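Local coordinates for ferredoxin--NADP reductase, apicoplast (Plasmodium falciparum, PDB 3JQQ), which transfers electrons between ferredoxin and NADP(H) through a bound FAD in the apicoplast, and may serve the last step of isoprenoid precursor synthesis, at residues Y10-P15 with G55-Y60; I174-G179 with K287-K292; T212-V217 with L271-N276. The protein carries 1 engineered substitution. All blocks are in the same frame, centred on the assembly; numbering follows the deposited sequence.

Contact 1 (Y10-P15 with G55-Y60); sequences YTVKNP and GIIPYY
With CG anti to the backbone N (chi1 -176°), Y60 carries its phenol to P15, while I57, at chi1 -55°, directs its CG1-CD1 arm away from its own carbonyl carbon and on toward V12 and P15. Both segments belong to the FAD-binding domain: the loop 10-15, which carries the FAD-binding residue K13, packs against the end of strand 53-56 of the antiparallel sheet and the type II beta turn, I57 to Y60, that follows it. That turn brings both of its end residues against the loop. The methyl CD1 of I57 is shared, meeting P15 CB at 3.8 Å and V12 CG1 at 4.0 Å. No hydrogen bond crosses the interface, so apolar packing carries it. On the loop side, an ST turn shapes the backbone, K13 N donating to T11 OG1 (3.0 Å). N14 OD1 accepts from both T11 N and T11 OG1, which ties the carboxamide back onto the loop. Around the contact, Y152 meets the Y60 ring and touches P15, and R98 packs on V12 and Y60. The proline lies across the tyrosine at about a right angle in a CH-pi contact: P15 CG is 3.8 Å from the Y60 ring centroid and 27° off its normal.

Contact 2 (I174-G179 with K287-K292); sequences IFIATG and KSIRYK. With A2P (adenosine-2'-5'-diphosphate), chain H; A2P (adenosine-2'-5'-diphosphate), chain J.
The nucleotide-binding domain of this reductase is built on a five-stranded parallel sheet, and here the C-terminal end of its middle strand, 173-178, meets the start of helix 289-298 beside the adenosine-2'-5'-diphosphate pocket. T178, G179 and S288 line the bound ligand, and K287 and S288 belong to the NADP(+) site. I289 makes the whole protein contact. Its CG2 passes I176 CG2 at 3.9 Å, the two isoleucines running past each other in opposite directions. Its other branch ends in CD1, which comes tip to tip with T178 CG2 at 3.5 Å, tighter than usual for two methyl carbons. The threonine is turned for this: chi1 of 62° sets OG1 between its N and carbonyl carbon, where it is hydrogen-bonded with N of the engineered K286, and presents CG2 to the isoleucine.

The same residues border the ligand of chain J. T178 CB lies 3.7 Å from its ribose O4', and I289 CG1 is 4.1 Å from adenine C2. From the helix side, S288 CB approaches the adenine amino nitrogen N6 at 3.6 Å. S288 OG points instead to the 2'-phosphate of the other ligand, chain H, although its modelled 2.4 Å spacing to O2P is too short to be taken literally. That second ligand is also hydrogen-bonded to K119, S247, Y258 and K286 of the second subunit, so the pocket rim lies where two subunits come together. The apolar packing of strand on helix thus continues onto ribose and adenine, while the polar phosphate contact comes from S288 at the helix start.

Contact 3 (T212-V217 with L271-N276); sequences TIYYGV and LNLFNN. With A2P (adenosine-2'-5'-diphosphate), chain J.
The tightest approach here sets a hydroxyl oxygen against a methyl group: T212 OG1 lies 3.4 Å from L273 CD1, tip to tip, with no hydrogen bond anywhere between the two segments. It joins strand 211-217 of the parallel sheet to helix 267-276, which packs by the starts of strands 173-178 and 211-217 in the nucleotide-binding domain, L273 touching I174 as well as T212. L273 is the sole helix residue of the segment that reaches the strand. At chi1 -86° its CG stands beside the backbone N, and chi2 of 172° extends CD1 onward toward the threonine. T212 meets that methyl with all three side-chain atoms, CB at 4.0 Å and CG2 at 4.1 Å besides the oxygen, so the leucine tip sits against the whole end of the side chain. Two residues on, Y214 brings its OH to 4.2 Å of L273 CD1, the two side chains oblique to each other.

Surroundings complete the packing. The Y214 ring meets that of H243, and V259 and I263 of helix 259-265 touch Y214. Next to L273 on the helix, F274 makes a cation-pi contact with R310.

At its other end the strand reaches the chain J ligand: G216 and V217 line its pocket, V217 also belonging to the NADP(+) site, and V217 C is 3.1 Å from ribose O3'. One strand thus serves two chemistries: between these segments its beginning meets the helix through one leucine, in close van der Waals contact without directional bonds, while its end offers backbone to a sugar.

Contact 1 stands apart in the FAD-binding domain, its centre about 29 Å from that of contact 2 and about 36 Å from that of contact 3, and it is partly buried, mixing a CH-pi contact with aliphatic packing. Contacts 2 and 3 are buried and share the parallel sheet, where strands 173-178 and 211-217 are neighbours, probably hydrogen-bonded from A177 N to Y214 O (2.8 Å). The Y215 hydroxyl and G179 O make a second probable bond between them. Contact 2 packs methyl on methyl, whereas contact 3 sets a leucine methyl against two hydroxyl-bearing side chains. Both border the chain J ligand, but only contact 2 has its helix segment beside the nucleotide.

Contact 1 (Y10-P15 with G55-Y60)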
loop_
_atom_site.group_PDB
_atom_site.type_symbol
_atom_site.label_atom_id
_atom_site.label_comp_id
_atom_site.label_asym_id
_atom_site.label_seq_id
_atom_site.Cartn_x
_atom_site.Cartn_y
_atom_site.Cartn_z
ATOM N N TYR B 10 -24.738 -8.088 -2.405
ATOM C CA TYR B 10 -24.309 -8.748 -1.187
ATOM C C TYR B 10 -23.465 -7.807 -0.346
ATOM O O TYR B 10 -22.590 -7.107 -0.856
ATOM C CB TYR B 10 -23.560 -10.042 -1.507
ATOM C CG TYR B 10 -24.429 -11.013 -2.262
ATOM C CD1 TYR B 10 -24.337 -11.130 -3.641
ATOM C CD2 TYR B 10 -25.376 -11.783 -1.598
ATOM C CE1 TYR B 10 -25.145 -12.004 -4.335
ATOM C CE2 TYR B 10 -26.189 -12.659 -2.285
ATOM C CZ TYR B 10 -26.069 -12.766 -3.651
ATOM O OH TYR B 10 -26.881 -13.638 -4.344
ATOM N N THR B 11 -23.751 -7.789 0.948
ATOM C CA THR B 11 -23.103 -6.872 1.863
ATOM C C THR B 11 -22.495 -7.647 3.018
ATOM O O THR B 11 -22.568 -8.874 3.064
ATOM C CB THR B 11 -24.107 -5.860 2.428
ATOM O OG1 THR B 11 -25.013 -6.523 3.318
ATOM C CG2 THR B 11 -24.895 -5.211 1.300
ATOM N N VAL B 12 -21.895 -6.921 3.951
ATOM C CA VAL B 12 -21.332 -7.537 5.137
ATOM C C VAL B 12 -22.464 -8.102 5.987
ATOM O O VAL B 12 -22.248 -8.984 6.820
ATOM C CB VAL B 12 -20.527 -6.523 5.964
ATOM C CG1 VAL B 12 -19.414 -7.224 6.718
ATOM C CG2 VAL B 12 -19.955 -5.442 5.058
ATOM N N LYS B 13 -23.671 -7.586 5.768
ATOM C CA LYS B 13 -24.857 -8.041 6.492
ATOM C C LYS B 13 -25.406 -9.339 5.904
ATOM O O LYS B 13 -25.803 -10.241 6.641
ATOM C CB LYS B 13 -25.944 -6.971 6.489
ATOM C CG LYS B 13 -25.643 -5.763 7.368
ATOM C CD LYS B 13 -26.844 -4.826 7.447
ATOM C CE LYS B 13 -27.295 -4.384 6.058
ATOM N NZ LYS B 13 -28.503 -3.508 6.095
ATOM N N ASN B 14 -25.438 -9.423 4.577
ATOM C CA ASN B 14 -25.844 -10.654 3.901
ATOM C C ASN B 14 -24.814 -11.114 2.871
ATOM O O ASN B 14 -25.029 -10.965 1.670
ATOM C CB ASN B 14 -27.222 -10.499 3.241
ATOM C CG ASN B 14 -27.182 -9.645 1.982
ATOM O OD1 ASN B 14 -26.420 -8.682 1.896
ATOM N ND2 ASN B 14 -28.006 -9.995 1.002
ATOM N N PRO B 15 -23.692 -11.683 3.337
ATOM C CA PRO B 15 -22.676 -12.144 2.398
ATOM C C PRO B 15 -23.129 -13.414 1.683
ATOM O O PRO B 15 -23.907 -14.192 2.238
ATOM C CB PRO B 15 -21.484 -12.445 3.305
ATOM C CG PRO B 15 -22.100 -12.851 4.592
ATOM C CD PRO B 15 -23.353 -12.022 4.732
ATOM N N GLY B 55 -15.847 -8.404 -2.283
ATOM C CA GLY B 55 -15.232 -8.419 -0.972
ATOM C C GLY B 55 -15.160 -9.856 -0.487
ATOM O O GLY B 55 -16.051 -10.662 -0.762
ATOM N N ILE B 56 -14.083 -10.187 0.211
ATOM C CA ILE B 56 -13.987 -11.469 0.882
ATOM C C ILE B 56 -13.952 -11.197 2.378
ATOM O O ILE B 56 -13.174 -10.362 2.838
ATOM C CB ILE B 56 -12.719 -12.241 0.471
ATOM C CG1 ILE B 56 -12.813 -12.702 -0.990
ATOM C CG2 ILE B 56 -12.505 -13.436 1.384
ATOM C CD1 ILE B 56 -11.537 -13.334 -1.518
ATOM N N ILE B 57 -14.807 -11.882 3.133
ATOM C CA ILE B 57 -14.802 -11.756 4.589
ATOM C C ILE B 57 -14.067 -12.932 5.218
ATOM O O ILE B 57 -14.599 -14.036 5.286
ATOM C CB ILE B 57 -16.228 -11.694 5.173
ATOM C CG1 ILE B 57 -17.032 -10.572 4.518
ATOM C CG2 ILE B 57 -16.176 -11.504 6.687
ATOM C CD1 ILE B 57 -18.520 -10.663 4.780
ATOM N N PRO B 58 -12.837 -12.693 5.689
ATOM C CA PRO B 58 -12.027 -13.764 6.264
ATOM C C PRO B 58 -12.661 -14.349 7.525
ATOM O O PRO B 58 -13.186 -13.607 8.356
ATOM C CB PRO B 58 -10.708 -13.064 6.618
ATOM C CG PRO B 58 -10.739 -11.741 5.913
ATOM C CD PRO B 58 -12.179 -11.380 5.784
ATOM N N TYR B 59 -12.612 -15.673 7.647
ATOM C CA TYR B 59 -13.063 -16.381 8.848
ATOM C C TYR B 59 -14.555 -16.215 9.175
ATOM O O TYR B 59 -14.970 -16.451 10.311
ATOM C CB TYR B 59 -12.205 -15.995 10.059
ATOM C CG TYR B 59 -10.715 -16.164 9.839
ATOM C CD1 TYR B 59 -10.112 -17.416 9.925
ATOM C CD2 TYR B 59 -9.909 -15.069 9.547
ATOM C CE1 TYR B 59 -8.750 -17.570 9.723
ATOM C CE2 TYR B 59 -8.550 -15.213 9.344
ATOM C CZ TYR B 59 -7.974 -16.465 9.434
ATOM O OH TYR B 59 -6.622 -16.604 9.233
ATOM N N TYR B 60 -15.356 -15.822 8.188
ATOM C CA TYR B 60 -16.801 -15.701 8.393
ATOM C C TYR B 60 -17.441 -17.059 8.667
ATOM O O TYR B 60 -17.046 -18.073 8.088
ATOM C CB TYR B 60 -17.480 -15.041 7.184
ATOM C CG TYR B 60 -18.967 -14.788 7.371
ATOM C CD1 TYR B 60 -19.437 -13.533 7.742
ATOM C CD2 TYR B 60 -19.898 -15.802 7.180
ATOM C CE1 TYR B 60 -20.790 -13.295 7.916
ATOM C CE2 TYR B 60 -21.252 -15.574 7.352
ATOM C CZ TYR B 60 -21.692 -14.320 7.721
ATOM O OH TYR B 60 -23.038 -14.089 7.893
#

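Contact 2 (I174-G179 with K287-K292)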
loop_
_atom_site.group_PDB
_atom_site.type_symbol
_atom_site.label_atom_id
_atom_site.label_comp_id
_atom_site.label_asym_id
_atom_site.label_seq_id
_atom_site.Cartn_x
_atom_site.Cartn_y
_atom_site.Cartn_z
ATOM N N ILE B 174 -5.929 1.545 -23.663
ATOM C CA ILE B 174 -4.617 1.489 -23.035
ATOM C C ILE B 174 -4.826 1.043 -21.591
ATOM O O ILE B 174 -5.451 1.750 -20.803
ATOM C CB ILE B 174 -3.914 2.853 -23.038
ATOM C CG1 ILE B 174 -3.583 3.284 -24.469
ATOM C CG2 ILE B 174 -2.651 2.813 -22.187
ATOM C CD1 ILE B 174 -3.103 4.720 -24.578
ATOM N N PHE B 175 -4.327 -0.142 -21.252
ATOM C CA PHE B 175 -4.410 -0.635 -19.882
ATOM C C PHE B 175 -3.056 -0.490 -19.198
ATOM O O PHE B 175 -2.036 -0.925 -19.729
ATOM C CB PHE B 175 -4.839 -2.106 -19.838
ATOM C CG PHE B 175 -6.166 -2.385 -20.493
ATOM C CD1 PHE B 175 -6.352 -3.543 -21.231
ATOM C CD2 PHE B 175 -7.225 -1.502 -20.367
ATOM C CE1 PHE B 175 -7.567 -3.816 -21.832
ATOM C CE2 PHE B 175 -8.443 -1.769 -20.969
ATOM C CZ PHE B 175 -8.614 -2.928 -21.701
ATOM N N ILE B 176 -3.049 0.120 -18.017
ATOM C CA ILE B 176 -1.817 0.274 -17.249
ATOM C C ILE B 176 -1.956 -0.431 -15.900
ATOM O O ILE B 176 -2.916 -0.198 -15.170
ATOM C CB ILE B 176 -1.461 1.764 -17.059
ATOM C CG1 ILE B 176 -1.184 2.414 -18.418
ATOM C CG2 ILE B 176 -0.263 1.917 -16.139
ATOM C CD1 ILE B 176 -1.110 3.927 -18.376
ATOM N N ALA B 177 -1.006 -1.306 -15.581
ATOM C CA ALA B 177 -1.126 -2.137 -14.385
ATOM C C ALA B 177 0.184 -2.357 -13.629
ATOM O O ALA B 177 1.274 -2.257 -14.196
ATOM C CB ALA B 177 -1.755 -3.484 -14.741
ATOM N N THR B 178 0.053 -2.650 -12.339
ATOM C CA THR B 178 1.153 -3.157 -11.531
ATOM C C THR B 178 0.643 -4.316 -10.681
ATOM O O THR B 178 -0.470 -4.268 -10.159
ATOM C CB THR B 178 1.749 -2.077 -10.597
ATOM O OG1 THR B 178 0.747 -1.623 -9.677
ATOM C CG2 THR B 178 2.271 -0.896 -11.405
ATOM N N GLY B 179 1.455 -5.360 -10.549
ATOM C CA GLY B 179 1.099 -6.497 -9.702
ATOM C C GLY B 179 -0.284 -7.058 -9.980
ATOM O O GLY B 179 -0.606 -7.398 -11.116
ATOM N N LYS B 287 -0.797 4.130 -6.537
ATOM C CA LYS B 287 -1.292 5.499 -6.665
ATOM C C LYS B 287 -0.381 6.424 -7.481
ATOM O O LYS B 287 -0.864 7.304 -8.194
ATOM C CB LYS B 287 -1.543 6.106 -5.282
ATOM C CG LYS B 287 -0.308 6.171 -4.400
ATOM C CD LYS B 287 -0.625 6.795 -3.050
ATOM C CE LYS B 287 -1.684 5.996 -2.308
ATOM N NZ LYS B 287 -2.007 6.598 -0.985
ATOM N N SER B 288 0.930 6.228 -7.369
ATOM C CA SER B 288 1.894 7.111 -8.016
ATOM C C SER B 288 1.774 7.126 -9.540
ATOM O O SER B 288 1.882 8.187 -10.153
ATOM C CB SER B 288 3.319 6.733 -7.607
ATOM O OG SER B 288 3.494 6.840 -6.205
ATOM N N ILE B 289 1.551 5.970 -10.159
ATOM C CA ILE B 289 1.409 5.946 -11.611
ATOM C C ILE B 289 0.665 7.174 -12.133
ATOM O O ILE B 289 1.072 7.793 -13.117
ATOM C CB ILE B 289 0.651 4.683 -12.067
ATOM C CG1 ILE B 289 1.436 3.430 -11.695
ATOM C CG2 ILE B 289 0.375 4.734 -13.562
ATOM C CD1 ILE B 289 0.613 2.162 -11.740
ATOM N N ARG B 290 -0.424 7.517 -11.453
ATOM C CA ARG B 290 -1.363 8.543 -11.908
ATOM C C ARG B 290 -0.748 9.837 -12.447
ATOM O O ARG B 290 -1.020 10.235 -13.579
ATOM C CB ARG B 290 -2.350 8.884 -10.787
ATOM C CG ARG B 290 -3.489 9.795 -11.217
ATOM C CD ARG B 290 -4.159 10.444 -10.016
ATOM N NE ARG B 290 -5.456 11.022 -10.356
ATOM C CZ ARG B 290 -6.089 11.928 -9.616
ATOM N NH1 ARG B 290 -5.541 12.372 -8.493
ATOM N NH2 ARG B 290 -7.269 12.394 -10.004
ATOM N N TYR B 291 0.069 10.497 -11.634
ATOM C CA TYR B 291 0.475 11.868 -11.940
ATOM C C TYR B 291 1.444 11.996 -13.114
ATOM O O TYR B 291 1.327 12.918 -13.922
ATOM C CB TYR B 291 1.009 12.565 -10.684
ATOM C CG TYR B 291 -0.050 12.713 -9.614
ATOM C CD1 TYR B 291 -0.195 11.756 -8.616
ATOM C CD2 TYR B 291 -0.923 13.794 -9.616
ATOM C CE1 TYR B 291 -1.170 11.881 -7.641
ATOM C CE2 TYR B 291 -1.901 13.927 -8.644
ATOM C CZ TYR B 291 -2.020 12.967 -7.659
ATOM O OH TYR B 291 -2.989 13.093 -6.689
ATOM N N LYS B 292 2.386 11.065 -13.218
ATOM C CA LYS B 292 3.338 11.075 -14.321
ATOM C C LYS B 292 2.620 10.888 -15.657
ATOM O O LYS B 292 2.902 11.591 -16.626
ATOM C CB LYS B 292 4.396 9.988 -14.120
ATOM C CG LYS B 292 5.754 10.322 -14.716
ATOM C CD LYS B 292 6.862 9.582 -13.985
ATOM C CE LYS B 292 8.210 10.253 -14.192
ATOM N NZ LYS B 292 9.264 9.664 -13.317
HETATM P P1 A2P H . 5.134 9.338 -5.238
HETATM O O1P A2P H . 5.673 8.722 -6.503
HETATM O O2P A2P H . 3.935 8.620 -4.666
HETATM O O3P A2P H . 4.984 10.839 -5.291
HETATM P P2 A2P H . 2.662 8.039 0.367
HETATM O O4P A2P H . 1.865 7.231 -0.624
HETATM O O5P A2P H . 2.183 9.462 0.533
HETATM O O6P A2P H . 2.942 7.335 1.672
HETATM O "O5'" A2P H . 4.112 8.189 -0.322
HETATM C "C5'" A2P H . 5.166 8.842 0.383
HETATM C "C4'" A2P H . 6.397 8.965 -0.506
HETATM O "O4'" A2P H . 6.856 7.663 -0.902
HETATM C "C3'" A2P H . 6.079 9.728 -1.787
HETATM O "O3'" A2P H . 7.174 10.590 -2.103
HETATM C "C2'" A2P H . 5.986 8.644 -2.837
HETATM O "O2'" A2P H . 6.300 9.104 -4.149
HETATM C "C1'" A2P H . 7.064 7.713 -2.318
HETATM N N9 A2P H . 7.062 6.415 -3.037
HETATM C C8 A2P H . 6.134 5.987 -3.920
HETATM N N7 A2P H . 6.462 4.766 -4.413
HETATM C C5 A2P H . 7.627 4.411 -3.843
HETATM C C6 A2P H . 8.540 3.246 -3.913
HETATM N N6 A2P H . 8.260 2.190 -4.713
HETATM N N1 A2P H . 9.661 3.271 -3.154
HETATM C C2 A2P H . 9.955 4.315 -2.354
HETATM N N3 A2P H . 9.176 5.395 -2.242
HETATM C C4 A2P H . 8.024 5.500 -2.946
HETATM P P1 A2P J . 9.331 -2.895 -6.507
HETATM O O1P A2P J . 10.267 -1.712 -6.503
HETATM O O2P A2P J . 8.374 -2.924 -5.339
HETATM O O3P A2P J . 10.004 -4.214 -6.803
HETATM P P2 A2P J . 3.555 -5.225 -5.761
HETATM O O4P A2P J . 2.149 -5.252 -6.313
HETATM O O5P A2P J . 3.710 -4.439 -4.479
HETATM O O6P A2P J . 4.244 -6.568 -5.768
HETATM O "O5'" A2P J . 4.377 -4.361 -6.843
HETATM C "C5'" A2P J . 4.104 -4.510 -8.234
HETATM C "C4'" A2P J . 5.176 -3.788 -9.039
HETATM O "O4'" A2P J . 5.003 -2.371 -8.919
HETATM C "C3'" A2P J . 6.571 -4.105 -8.520
HETATM O "O3'" A2P J . 7.439 -4.292 -9.642
HETATM C "C2'" A2P J . 6.992 -2.861 -7.767
HETATM O "O2'" A2P J . 8.401 -2.652 -7.800
HETATM C "C1'" A2P J . 6.281 -1.811 -8.603
HETATM N N9 A2P J . 6.247 -0.487 -7.933
HETATM C C8 A2P J . 6.649 -0.211 -6.677
HETATM N N7 A2P J . 6.502 1.110 -6.399
HETATM C C5 A2P J . 6.004 1.701 -7.504
HETATM C C6 A2P J . 5.611 3.073 -7.904
HETATM N N6 A2P J . 5.720 4.112 -7.044
HETATM N N1 A2P J . 5.135 3.257 -9.157
HETATM C C2 A2P J . 5.015 2.237 -10.026
HETATM N N3 A2P J . 5.353 0.971 -9.730
HETATM C C4 A2P J . 5.845 0.645 -8.511
#

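Contact 3 (T212-V217 with L271-N276)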
loop_
_atom_site.group_PDB
_atom_site.type_symbol
_atom_site.label_atom_id
_atom_site.label_comp_id
_atom_site.label_asym_id
_atom_site.label_seq_id
_atom_site.Cartn_x
_atom_site.Cartn_y
_atom_site.Cartn_z
ATOM N N THR B 212 -3.292 -1.678 -25.878
ATOM C CA THR B 212 -1.899 -1.540 -25.481
ATOM C C THR B 212 -1.781 -1.697 -23.973
ATOM O O THR B 212 -2.414 -0.969 -23.211
ATOM C CB THR B 212 -1.319 -0.175 -25.891
ATOM O OG1 THR B 212 -1.665 0.105 -27.253
ATOM C CG2 THR B 212 0.196 -0.177 -25.743
ATOM N N ILE B 213 -0.965 -2.653 -23.547
ATOM C CA ILE B 213 -0.847 -2.965 -22.133
ATOM C C ILE B 213 0.530 -2.615 -21.588
ATOM O O ILE B 213 1.552 -3.030 -22.133
ATOM C CB ILE B 213 -1.146 -4.449 -21.864
ATOM C CG1 ILE B 213 -2.469 -4.842 -22.523
ATOM C CG2 ILE B 213 -1.177 -4.726 -20.369
ATOM C CD1 ILE B 213 -3.043 -6.141 -22.015
ATOM N N TYR B 214 0.542 -1.834 -20.514
ATOM C CA TYR B 214 1.770 -1.506 -19.808
ATOM C C TYR B 214 1.694 -2.137 -18.426
ATOM O O TYR B 214 0.853 -1.762 -17.609
ATOM C CB TYR B 214 1.940 0.008 -19.695
ATOM C CG TYR B 214 2.006 0.725 -21.026
ATOM C CD1 TYR B 214 0.905 1.409 -21.524
ATOM C CD2 TYR B 214 3.171 0.720 -21.781
ATOM C CE1 TYR B 214 0.963 2.069 -22.739
ATOM C CE2 TYR B 214 3.237 1.375 -22.996
ATOM C CZ TYR B 214 2.131 2.048 -23.469
ATOM O OH TYR B 214 2.197 2.702 -24.677
ATOM N N TYR B 215 2.568 -3.102 -18.169
ATOM C CA TYR B 215 2.438 -3.936 -16.985
ATOM C C TYR B 215 3.749 -4.003 -16.215
ATOM O O TYR B 215 4.751 -4.519 -16.710
ATOM C CB TYR B 215 1.958 -5.332 -17.399
ATOM C CG TYR B 215 1.610 -6.276 -16.267
ATOM C CD1 TYR B 215 1.243 -5.798 -15.016
ATOM C CD2 TYR B 215 1.618 -7.653 -16.467
ATOM C CE1 TYR B 215 0.918 -6.665 -13.991
ATOM C CE2 TYR B 215 1.295 -8.528 -15.448
ATOM C CZ TYR B 215 0.945 -8.028 -14.212
ATOM O OH TYR B 215 0.618 -8.899 -13.195
ATOM N N GLY B 216 3.730 -3.462 -15.002
ATOM C CA GLY B 216 4.907 -3.443 -14.145
ATOM C C GLY B 216 4.866 -4.533 -13.094
ATOM O O GLY B 216 3.917 -4.628 -12.314
ATOM N N VAL B 217 5.899 -5.367 -13.091
ATOM C CA VAL B 217 6.050 -6.422 -12.103
ATOM C C VAL B 217 7.531 -6.545 -11.764
ATOM O O VAL B 217 8.367 -5.895 -12.392
ATOM C CB VAL B 217 5.506 -7.771 -12.618
ATOM C CG1 VAL B 217 3.989 -7.728 -12.722
ATOM C CG2 VAL B 217 6.132 -8.126 -13.960
ATOM N N LEU B 271 0.820 9.455 -26.355
ATOM C CA LEU B 271 -0.028 10.577 -26.743
ATOM C C LEU B 271 -0.774 10.283 -28.039
ATOM O O LEU B 271 -1.978 10.519 -28.139
ATOM C CB LEU B 271 0.807 11.850 -26.898
ATOM C CG LEU B 271 0.846 12.810 -25.707
ATOM C CD1 LEU B 271 2.095 13.680 -25.743
ATOM C CD2 LEU B 271 -0.416 13.664 -25.667
ATOM N N ASN B 272 -0.053 9.769 -29.032
ATOM C CA ASN B 272 -0.653 9.441 -30.323
ATOM C C ASN B 272 -1.708 8.342 -30.221
ATOM O O ASN B 272 -2.735 8.397 -30.897
ATOM C CB ASN B 272 0.423 9.063 -31.347
ATOM C CG ASN B 272 1.111 10.278 -31.950
ATOM O OD1 ASN B 272 2.027 10.147 -32.763
ATOM N ND2 ASN B 272 0.670 11.468 -31.554
ATOM N N LEU B 273 -1.453 7.346 -29.377
ATOM C CA LEU B 273 -2.428 6.277 -29.144
ATOM C C LEU B 273 -3.697 6.821 -28.499
ATOM O O LEU B 273 -4.805 6.539 -28.957
ATOM C CB LEU B 273 -1.832 5.167 -28.275
ATOM C CG LEU B 273 -1.043 4.063 -28.983
ATOM C CD1 LEU B 273 -0.368 3.162 -27.966
ATOM C CD2 LEU B 273 -1.951 3.267 -29.907
ATOM N N PHE B 274 -3.536 7.604 -27.438
ATOM C CA PHE B 274 -4.687 8.152 -26.730
ATOM C C PHE B 274 -5.482 9.140 -27.582
ATOM O O PHE B 274 -6.712 9.153 -27.537
ATOM C CB PHE B 274 -4.266 8.813 -25.416
ATOM C CG PHE B 274 -5.411 9.426 -24.657
ATOM C CD1 PHE B 274 -6.261 8.633 -23.904
ATOM C CD2 PHE B 274 -5.642 10.790 -24.705
ATOM C CE1 PHE B 274 -7.317 9.190 -23.209
ATOM C CE2 PHE B 274 -6.698 11.353 -24.012
ATOM C CZ PHE B 274 -7.536 10.552 -23.263
ATOM N N ASN B 275 -4.782 9.962 -28.360
ATOM C CA ASN B 275 -5.440 11.012 -29.139
ATOM C C ASN B 275 -5.880 10.596 -30.549
ATOM O O ASN B 275 -6.992 10.909 -30.973
ATOM C CB ASN B 275 -4.568 12.270 -29.196
ATOM C CG ASN B 275 -4.625 13.079 -27.912
ATOM O OD1 ASN B 275 -5.648 13.100 -27.224
ATOM N ND2 ASN B 275 -3.529 13.751 -27.585
ATOM N N ASN B 276 -5.002 9.895 -31.268
ATOM C CA ASN B 276 -5.306 9.492 -32.648
ATOM C C ASN B 276 -6.192 8.249 -32.764
ATOM O O ASN B 276 -6.822 8.027 -33.799
ATOM C CB ASN B 276 -4.013 9.296 -33.446
ATOM C CG ASN B 276 -3.388 10.609 -33.874
ATOM O OD1 ASN B 276 -4.090 11.575 -34.174
ATOM N ND2 ASN B 276 -2.056 10.651 -33.904
HETATM P P1 A2P J . 9.331 -2.895 -6.507
HETATM O O1P A2P J . 10.267 -1.712 -6.503
HETATM O O2P A2P J . 8.374 -2.924 -5.339
HETATM O O3P A2P J . 10.004 -4.214 -6.803
HETATM P P2 A2P J . 3.555 -5.225 -5.761
HETATM O O4P A2P J . 2.149 -5.252 -6.313
HETATM O O5P A2P J . 3.710 -4.439 -4.479
HETATM O O6P A2P J . 4.244 -6.568 -5.768
HETATM O "O5'" A2P J . 4.377 -4.361 -6.843
HETATM C "C5'" A2P J . 4.104 -4.510 -8.234
HETATM C "C4'" A2P J . 5.176 -3.788 -9.039
HETATM O "O4'" A2P J . 5.003 -2.371 -8.919
HETATM C "C3'" A2P J . 6.571 -4.105 -8.520
HETATM O "O3'" A2P J . 7.439 -4.292 -9.642
HETATM C "C2'" A2P J . 6.992 -2.861 -7.767
HETATM O "O2'" A2P J . 8.401 -2.652 -7.800
HETATM C "C1'" A2P J . 6.281 -1.811 -8.603
HETATM N N9 A2P J . 6.247 -0.487 -7.933
HETATM C C8 A2P J . 6.649 -0.211 -6.677
HETATM N N7 A2P J . 6.502 1.110 -6.399
HETATM C C5 A2P J . 6.004 1.701 -7.504
HETATM C C6 A2P J . 5.611 3.073 -7.904
HETATM N N6 A2P J . 5.720 4.112 -7.044
HETATM N N1 A2P J . 5.135 3.257 -9.157
HETATM C C2 A2P J . 5.015 2.237 -10.026
HETATM N N3 A2P J . 5.353 0.971 -9.730
HETATM C C4 A2P J . 5.845 0.645 -8.511
#